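Long-range contacts in Lmo1076 protein (Listeria monocytogenes serovar 1/2a, PDB 5JQC), which is a putative secreted autolysin that probably has amidase activity in cell-wall breakdown, here represented by a fragment with three GW modules: residues Q185-W190 and V230-K235; H200-G205 and G252-R257. All coordinates share one frame; numbering follows the deposited sequence.

Contact 1: residues Q185-W190 and V230-K235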
ATOM      1  N   GLN A 185       7.859  27.327  -0.238  1.00 54.45           N
ATOM      2  CA  GLN A 185       9.224  27.752  -0.492  1.00 53.76           C
ATOM      3  C   GLN A 185       9.183  29.073  -1.259  1.00 54.12           C
ATOM      4  O   GLN A 185       8.329  29.263  -2.126  1.00 50.12           O
ATOM      5  CB  GLN A 185       9.968  26.685  -1.288  1.00 53.58           C
ATOM      6  CG  GLN A 185      11.404  26.968  -1.486  1.00 59.49           C
ATOM      7  CD  GLN A 185      11.999  26.031  -2.507  1.00 64.99           C
ATOM      8  OE1 GLN A 185      13.109  26.245  -2.987  1.00 68.28           O
ATOM      9  NE2 GLN A 185      11.251  24.986  -2.859  1.00 64.36           N
ATOM     10  N   SER A 186      10.109  29.971  -0.937  1.00 54.25           N
ATOM     11  CA  SER A 186      10.107  31.293  -1.534  1.00 57.34           C
ATOM     12  C   SER A 186      11.524  31.834  -1.527  1.00 61.82           C
ATOM     13  O   SER A 186      12.326  31.510  -0.641  1.00 58.64           O
ATOM     14  CB  SER A 186       9.186  32.244  -0.771  1.00 59.92           C
ATOM     15  OG  SER A 186       9.654  32.408   0.569  1.00 64.06           O
ATOM     16  N   ASN A 187      11.820  32.661  -2.536  1.00 63.44           N
ATOM     17  CA  ASN A 187      13.073  33.402  -2.581  1.00 60.48           C
ATOM     18  C   ASN A 187      12.970  34.639  -1.700  1.00 59.93           C
ATOM     19  O   ASN A 187      11.922  35.282  -1.630  1.00 64.81           O
ATOM     20  CB  ASN A 187      13.421  33.802  -4.020  1.00 59.57           C
ATOM     21  CG  ASN A 187      13.593  32.597  -4.938  1.00 60.80           C
ATOM     22  OD1 ASN A 187      13.905  31.495  -4.491  1.00 62.27           O
ATOM     23  ND2 ASN A 187      13.404  32.809  -6.226  1.00 58.91           N
ATOM     24  N   VAL A 188      14.055  34.951  -1.000  1.00 57.56           N
ATOM     25  CA  VAL A 188      14.111  36.079  -0.085  1.00 56.75           C
ATOM     26  C   VAL A 188      15.474  36.746  -0.231  1.00 62.69           C
ATOM     27  O   VAL A 188      16.332  36.303  -1.003  1.00 65.21           O
ATOM     28  CB  VAL A 188      13.863  35.664   1.381  1.00 57.68           C
ATOM     29  CG1 VAL A 188      12.481  35.026   1.548  1.00 58.09           C
ATOM     30  CG2 VAL A 188      14.960  34.722   1.850  1.00 58.15           C
ATOM     31  N   ASN A 189      15.679  37.819   0.533  1.00 63.93           N
ATOM     32  CA  ASN A 189      16.982  38.489   0.572  1.00 73.25           C
ATOM     33  C   ASN A 189      17.127  39.106   1.966  1.00 76.53           C
ATOM     34  O   ASN A 189      16.751  40.259   2.188  1.00 78.47           O
ATOM     35  CB  ASN A 189      17.109  39.535  -0.531  1.00 76.00           C
ATOM     36  CG  ASN A 189      18.562  39.922  -0.806  1.00 81.88           C
ATOM     37  OD1 ASN A 189      19.365  40.046   0.120  1.00 85.38           O
ATOM     38  ND2 ASN A 189      18.905  40.108  -2.079  1.00 81.82           N
ATOM     39  N   TRP A 190      17.660  38.319   2.900  1.00 78.62           N
ATOM     40  CA  TRP A 190      17.827  38.736   4.283  1.00 79.42           C
ATOM     41  C   TRP A 190      19.288  38.622   4.666  1.00 86.98           C
ATOM     42  O   TRP A 190      19.978  37.685   4.248  1.00 91.39           O
ATOM     43  CB  TRP A 190      16.988  37.878   5.233  1.00 77.36           C
ATOM     44  CG  TRP A 190      15.545  37.885   4.898  1.00 78.41           C
ATOM     45  CD1 TRP A 190      14.852  38.884   4.282  1.00 78.56           C
ATOM     46  CD2 TRP A 190      14.604  36.831   5.136  1.00 82.20           C
ATOM     47  NE1 TRP A 190      13.533  38.525   4.125  1.00 77.14           N
ATOM     48  CE2 TRP A 190      13.354  37.267   4.642  1.00 79.63           C
ATOM     49  CE3 TRP A 190      14.696  35.562   5.721  1.00 81.64           C
ATOM     50  CZ2 TRP A 190      12.199  36.477   4.717  1.00 75.47           C
ATOM     51  CZ3 TRP A 190      13.546  34.781   5.795  1.00 79.99           C
ATOM     52  CH2 TRP A 190      12.315  35.245   5.295  1.00 78.14           C
ATOM     53  N   VAL A 230      20.566  35.150   3.591  1.00 67.78           N
ATOM     54  CA  VAL A 230      19.517  34.150   3.402  1.00 62.10           C
ATOM     55  C   VAL A 230      18.800  34.434   2.085  1.00 63.93           C
ATOM     56  O   VAL A 230      18.118  35.457   1.951  1.00 64.90           O
ATOM     57  CB  VAL A 230      18.532  34.163   4.578  1.00 61.84           C
ATOM     58  CG1 VAL A 230      17.499  33.058   4.416  1.00 60.33           C
ATOM     59  CG2 VAL A 230      19.275  34.019   5.899  1.00 62.72           C
ATOM     60  N   ILE A 231      18.947  33.525   1.111  1.00 62.18           N
ATOM     61  CA  ILE A 231      18.339  33.708  -0.208  1.00 60.83           C
ATOM     62  C   ILE A 231      17.040  32.920  -0.411  1.00 61.84           C
ATOM     63  O   ILE A 231      16.244  33.288  -1.285  1.00 65.43           O
ATOM     64  CB  ILE A 231      19.334  33.357  -1.338  1.00 58.94           C
ATOM     65  CG1 ILE A 231      19.724  31.878  -1.282  1.00 60.22           C
ATOM     66  CG2 ILE A 231      20.573  34.251  -1.268  1.00 59.36           C
ATOM     67  CD1 ILE A 231      20.756  31.450  -2.315  1.00 54.20           C
ATOM     68  N   LYS A 232      16.801  31.852   0.355  1.00 59.19           N
ATOM     69  CA  LYS A 232      15.566  31.087   0.223  1.00 54.67           C
ATOM     70  C   LYS A 232      15.095  30.632   1.591  1.00 58.98           C
ATOM     71  O   LYS A 232      15.903  30.413   2.497  1.00 63.76           O
ATOM     72  CB  LYS A 232      15.730  29.844  -0.668  1.00 55.40           C
ATOM     73  CG  LYS A 232      16.006  30.133  -2.136  1.00 59.09           C
ATOM     74  CD  LYS A 232      15.446  29.029  -3.034  1.00 60.42           C
ATOM     75  CE  LYS A 232      16.536  28.157  -3.649  1.00 63.80           C
ATOM     76  NZ  LYS A 232      17.541  28.982  -4.382  1.00 63.52           N
ATOM     77  N   GLN A 233      13.784  30.462   1.725  1.00 56.12           N
ATOM     78  CA  GLN A 233      13.205  29.804   2.886  1.00 58.40           C
ATOM     79  C   GLN A 233      12.256  28.701   2.434  1.00 56.87           C
ATOM     80  O   GLN A 233      11.594  28.800   1.391  1.00 57.32           O
ATOM     81  CB  GLN A 233      12.458  30.782   3.795  1.00 64.12           C
ATOM     82  CG  GLN A 233      11.082  31.152   3.290  1.00 64.20           C
ATOM     83  CD  GLN A 233      10.345  32.064   4.240  1.00 68.08           C
ATOM     84  OE1 GLN A 233      10.679  32.152   5.428  1.00 70.85           O
ATOM     85  NE2 GLN A 233       9.342  32.756   3.724  1.00 71.06           N
ATOM     86  N   ALA A 234      12.201  27.639   3.239  1.00 53.74           N
ATOM     87  CA  ALA A 234      11.377  26.474   2.952  1.00 54.50           C
ATOM     88  C   ALA A 234      10.799  25.935   4.257  1.00 60.55           C
ATOM     89  O   ALA A 234      11.459  25.961   5.302  1.00 63.67           O
ATOM     90  CB  ALA A 234      12.186  25.383   2.235  1.00 56.56           C
ATOM     91  N   LYS A 235       9.554  25.464   4.200  1.00 57.84           N
ATOM     92  CA  LYS A 235       8.921  24.869   5.372  1.00 57.88           C
ATOM     93  C   LYS A 235       8.533  23.428   5.070  1.00 58.53           C
ATOM     94  O   LYS A 235       7.881  23.157   4.056  1.00 56.69           O
ATOM     95  CB  LYS A 235       7.689  25.678   5.811  1.00 64.33           C
ATOM     96  CG  LYS A 235       7.074  25.212   7.131  1.00 68.68           C
ATOM     97  CD  LYS A 235       6.029  26.195   7.666  1.00 75.64           C
ATOM     98  CE  LYS A 235       5.012  26.658   6.581  1.00 81.62           C
ATOM     99  NZ  LYS A 235       3.887  25.697   6.292  1.00 79.53           N
TER

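Contact 2: residues H200-G205 and G252-R257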
ATOM      1  N   HIS A 200      22.697  22.640  15.280  1.00 90.80           N
ATOM      2  CA  HIS A 200      22.046  22.407  14.002  1.00 82.27           C
ATOM      3  C   HIS A 200      23.061  21.986  12.950  1.00 78.81           C
ATOM      4  O   HIS A 200      24.272  22.157  13.104  1.00 83.13           O
ATOM      5  CB  HIS A 200      21.296  23.658  13.556  1.00 81.82           C
ATOM      6  CG  HIS A 200      20.344  24.177  14.583  1.00 83.24           C
ATOM      7  ND1 HIS A 200      20.669  25.206  15.440  1.00 85.11           N
ATOM      8  CD2 HIS A 200      19.085  23.801  14.901  1.00 82.98           C
ATOM      9  CE1 HIS A 200      19.637  25.459  16.225  1.00 85.97           C
ATOM     10  NE2 HIS A 200      18.667  24.615  15.927  1.00 86.48           N
ATOM     11  N   GLY A 201      22.545  21.418  11.867  1.00 72.59           N
ATOM     12  CA  GLY A 201      23.389  21.059  10.743  1.00 74.20           C
ATOM     13  C   GLY A 201      23.080  21.800   9.446  1.00 72.34           C
ATOM     14  O   GLY A 201      22.001  22.373   9.263  1.00 68.06           O
ATOM     15  N   VAL A 202      24.045  21.770   8.534  1.00 66.02           N
ATOM     16  CA  VAL A 202      23.936  22.348   7.202  1.00 64.90           C
ATOM     17  C   VAL A 202      23.694  21.207   6.220  1.00 68.33           C
ATOM     18  O   VAL A 202      24.465  20.239   6.190  1.00 69.33           O
ATOM     19  CB  VAL A 202      25.217  23.125   6.837  1.00 67.38           C
ATOM     20  CG1 VAL A 202      25.134  23.695   5.428  1.00 69.86           C
ATOM     21  CG2 VAL A 202      25.507  24.222   7.861  1.00 65.32           C
ATOM     22  N   TYR A 203      22.637  21.320   5.416  1.00 64.17           N
ATOM     23  CA  TYR A 203      22.257  20.300   4.449  1.00 58.99           C
ATOM     24  C   TYR A 203      22.318  20.835   3.022  1.00 60.40           C
ATOM     25  O   TYR A 203      22.101  22.029   2.771  1.00 61.27           O
ATOM     26  CB  TYR A 203      20.870  19.790   4.764  1.00 60.42           C
ATOM     27  CG  TYR A 203      20.812  19.247   6.165  1.00 62.69           C
ATOM     28  CD1 TYR A 203      20.512  20.080   7.237  1.00 66.87           C
ATOM     29  CD2 TYR A 203      21.114  17.911   6.429  1.00 58.73           C
ATOM     30  CE1 TYR A 203      20.481  19.591   8.530  1.00 65.53           C
ATOM     31  CE2 TYR A 203      21.093  17.407   7.730  1.00 57.21           C
ATOM     32  CZ  TYR A 203      20.782  18.255   8.771  1.00 60.93           C
ATOM     33  OH  TYR A 203      20.769  17.776  10.051  1.00 61.44           O
ATOM     34  N   SER A 204      22.616  19.935   2.080  1.00 55.51           N
ATOM     35  CA  SER A 204      22.664  20.331   0.671  1.00 52.07           C
ATOM     36  C   SER A 204      21.281  20.679   0.108  1.00 57.35           C
ATOM     37  O   SER A 204      21.177  21.497  -0.817  1.00 59.58           O
ATOM     38  CB  SER A 204      23.301  19.224  -0.158  1.00 49.34           C
ATOM     39  OG  SER A 204      22.445  18.113  -0.243  1.00 56.02           O
ATOM     40  N   GLY A 205      20.220  20.043   0.613  1.00 57.36           N
ATOM     41  CA  GLY A 205      18.858  20.396   0.256  1.00 50.76           C
ATOM     42  C   GLY A 205      18.028  20.658   1.501  1.00 51.55           C
ATOM     43  O   GLY A 205      18.521  20.562   2.626  1.00 53.05           O
ATOM     44  N   GLY A 252      24.448  26.165   2.017  1.00 68.09           N
ATOM     45  CA  GLY A 252      23.500  25.074   2.142  1.00 66.60           C
ATOM     46  C   GLY A 252      22.271  25.551   2.890  1.00 65.08           C
ATOM     47  O   GLY A 252      22.018  26.756   2.979  1.00 67.77           O
ATOM     48  N   TRP A 253      21.516  24.597   3.432  1.00 62.32           N
ATOM     49  CA  TRP A 253      20.292  24.896   4.169  1.00 60.41           C
ATOM     50  C   TRP A 253      20.495  24.663   5.663  1.00 64.75           C
ATOM     51  O   TRP A 253      21.199  23.736   6.073  1.00 71.68           O
ATOM     52  CB  TRP A 253      19.132  24.032   3.679  1.00 56.65           C
ATOM     53  CG  TRP A 253      18.670  24.273   2.264  1.00 54.93           C
ATOM     54  CD1 TRP A 253      19.210  23.749   1.119  1.00 51.44           C
ATOM     55  CD2 TRP A 253      17.522  25.039   1.855  1.00 51.60           C
ATOM     56  NE1 TRP A 253      18.481  24.167   0.021  1.00 55.55           N
ATOM     57  CE2 TRP A 253      17.440  24.956   0.449  1.00 55.35           C
ATOM     58  CE3 TRP A 253      16.566  25.799   2.542  1.00 53.93           C
ATOM     59  CZ2 TRP A 253      16.439  25.622  -0.286  1.00 53.68           C
ATOM     60  CZ3 TRP A 253      15.576  26.451   1.812  1.00 52.09           C
ATOM     61  CH2 TRP A 253      15.516  26.350   0.418  1.00 48.49           C
HETATM   62  N   MSE A 254      19.859  25.494   6.485  1.00 62.51           N
HETATM   63  CA  MSE A 254      19.947  25.277   7.930  1.00 67.60           C
HETATM   64  C   MSE A 254      18.702  25.747   8.641  1.00 67.35           C
HETATM   65  O   MSE A 254      18.042  26.684   8.192  1.00 68.97           O
HETATM   66  CB  MSE A 254      21.175  25.979   8.519  1.00 69.99           C
HETATM   67  CG  MSE A 254      21.483  25.586   9.963  1.00 75.62           C
HETATM   68 SE   MSE A 254      23.325  26.026  10.404  0.60 82.17          SE
HETATM   69  CE  MSE A 254      23.252  27.925   9.969  1.00 78.54           C
ATOM     70  N   ASP A 255      18.389  25.071   9.744  1.00 68.11           N
ATOM     71  CA  ASP A 255      17.231  25.415  10.554  1.00 72.36           C
ATOM     72  C   ASP A 255      17.215  26.906  10.859  1.00 72.80           C
ATOM     73  O   ASP A 255      18.260  27.514  11.109  1.00 73.22           O
ATOM     74  CB  ASP A 255      17.255  24.611  11.853  1.00 77.30           C
ATOM     75  CG  ASP A 255      15.970  24.747  12.636  1.00 84.43           C
ATOM     76  OD1 ASP A 255      15.832  25.756  13.362  1.00 86.17           O
ATOM     77  OD2 ASP A 255      15.098  23.856  12.516  1.00 86.33           O
ATOM     78  N   TYR A 256      16.015  27.493  10.850  1.00 72.02           N
ATOM     79  CA  TYR A 256      15.906  28.946  10.977  1.00 78.58           C
ATOM     80  C   TYR A 256      16.360  29.441  12.349  1.00 86.42           C
ATOM     81  O   TYR A 256      16.760  30.606  12.482  1.00 90.69           O
ATOM     82  CB  TYR A 256      14.470  29.404  10.715  1.00 76.49           C
ATOM     83  CG  TYR A 256      13.588  29.221  11.914  1.00 81.65           C
ATOM     84  CD1 TYR A 256      13.084  27.970  12.231  1.00 83.01           C
ATOM     85  CD2 TYR A 256      13.272  30.293  12.744  1.00 83.62           C
ATOM     86  CE1 TYR A 256      12.278  27.783  13.335  1.00 89.71           C
ATOM     87  CE2 TYR A 256      12.465  30.122  13.856  1.00 89.08           C
ATOM     88  CZ  TYR A 256      11.968  28.859  14.147  1.00 94.34           C
ATOM     89  OH  TYR A 256      11.164  28.657  15.252  1.00 97.42           O
ATOM     90  N   ARG A 257      16.301  28.593  13.377  1.00 86.83           N
ATOM     91  CA  ARG A 257      16.704  29.037  14.708  1.00 84.93           C
ATOM     92  C   ARG A 257      18.198  29.322  14.800  1.00 81.88           C
ATOM     93  O   ARG A 257      18.623  30.040  15.712  1.00 82.16           O
ATOM     94  CB  ARG A 257      16.292  28.003  15.757  1.00 84.49           C
ATOM     95  CG  ARG A 257      14.786  27.849  15.886  1.00 87.27           C
ATOM     96  CD  ARG A 257      14.421  26.579  16.633  1.00 90.85           C
ATOM     97  NE  ARG A 257      14.957  25.364  16.009  1.00 93.64           N
ATOM     98  CZ  ARG A 257      14.574  24.123  16.323  1.00 91.58           C
ATOM     99  NH1 ARG A 257      13.645  23.929  17.250  1.00 91.53           N
ATOM    100  NH2 ARG A 257      15.113  23.074  15.708  1.00 87.31           N
TER

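Contact 1: residues Q185-W190 and V230-K235
Gln233 sends its amide across to Ser186 and Trp190, one flat side chain oriented by two neighbours on an adjoining antiparallel strand. Its CG sits between the backbone N and the carbonyl carbon (chi1 79°), and the extended chain beyond carries the amide past Ser186, its hydrogen-bonded pair partner. There NE2 donates to Ser186 OG at 3.2 Å, with the hydroxyl close to the amide plane. The other arm, OE1, comes to the edge of the Trp190 indole, 3.5 Å from CH2, and the amide stands almost perpendicular to the ring, 87° between planes. Val188 covers one indole face, its CB centred 3.7 Å above the ring plane. Val230 crosses the ring obliquely, bringing CG1 within 4.0 Å of Trp190 CE3.

On the other face of the sheet Asn187 and Lys232 run side by side, Asn187 OD1, also hydrogen-bonded to a bound glycerol, being 3.3 Å from Lys232 CD; OE1 of Gln185 approaches the same methylene. The lysine chain is bent at its last two torsions, and NZ is hydrogen-bonded to Gln243 OE1 on the next strand. Between Asn187–Lys232 and Trp190–Val230 the register slips by one, and Val188 N donates to Ile231 O at 2.8 Å from well above the carbonyl plane, 52° out of it. On its far side, strand 226-236 has a classic bulge, Ile231 and Lys232 both facing Gln243. The chemistry implies a divided contact: a hydrogen bond to Ser186 and a probably weakly positive indole edge receive the Gln233 amide on one face, and amide oxygens line lysine methylenes on the other.

Contact 2: residues H200-G205 and G252-R257
Tyr203 and Trp253 form a single antiparallel bridge, each backbone N bonding to the other's O, and the Trp253 side chain extends the meeting into the following loop. Its CB lies 3.7 Å from Tyr203 O and close to Gly205 O as well. With CG anti to the carbonyl carbon (chi1 -66°), the indole is laid along Gly205: CG remains near that glycine's carbonyl, CD1 comes to 3.3 Å from Gly205 C, and NE1 passes 3.8 Å from Gly205 CA. Ser204 O and Tyr203 O are at the indole edge, in its plane. The six-membered ring continues to Ala234 and Lys232.

Further along, the selenium of Met254, a selenomethionine, packs 3.8 Å from Val202 CG2. Asp255 turns its carboxylate nearly parallel to the His200 imidazole, 11° between planes, with His200 CD2 3.6 Å from Asp255 CB. Its OD1 closes an Asx turn with Arg257 N and accepts a hydrogen bond from Arg257 NE, part of a salt bridge, from the opposite face of the carboxylate plane, while Arg257 NH2 sits at the His200 ring edge. Gly252 and Trp253 are the dipeptide that gives the GW domain its name. Strand 249-255, outermost in the four-stranded sheet, pairs with strand 239-246, whose Trp241 and Gln243 touch the indole, and meets 200-205 through the Tyr203 bridge; 200-205 in turn bonds to strand 218-219.

In the fold
Both contacts belong to the third GW module of the fragment, a family of the SH3 clan, and their centres are about 12 Å apart. Contact 1 joins the first two strands of the four-stranded sheet, and contact 2 fastens the 200-205 segment to the fourth. Trp253 connects them: its CZ3 packs 3.6 Å from Ala234 CB and its CH2 3.7 Å from Lys232 CB, on the sheet face that also carries Gln185 of strand 184-194. No catalytic site is identified here. A glycerol, probably from the crystallisation liquor, is hydrogen-bonded to Asn187 OD1, and a di(hydroxyethyl)ether lies about 7 Å from the side chain of Tyr203.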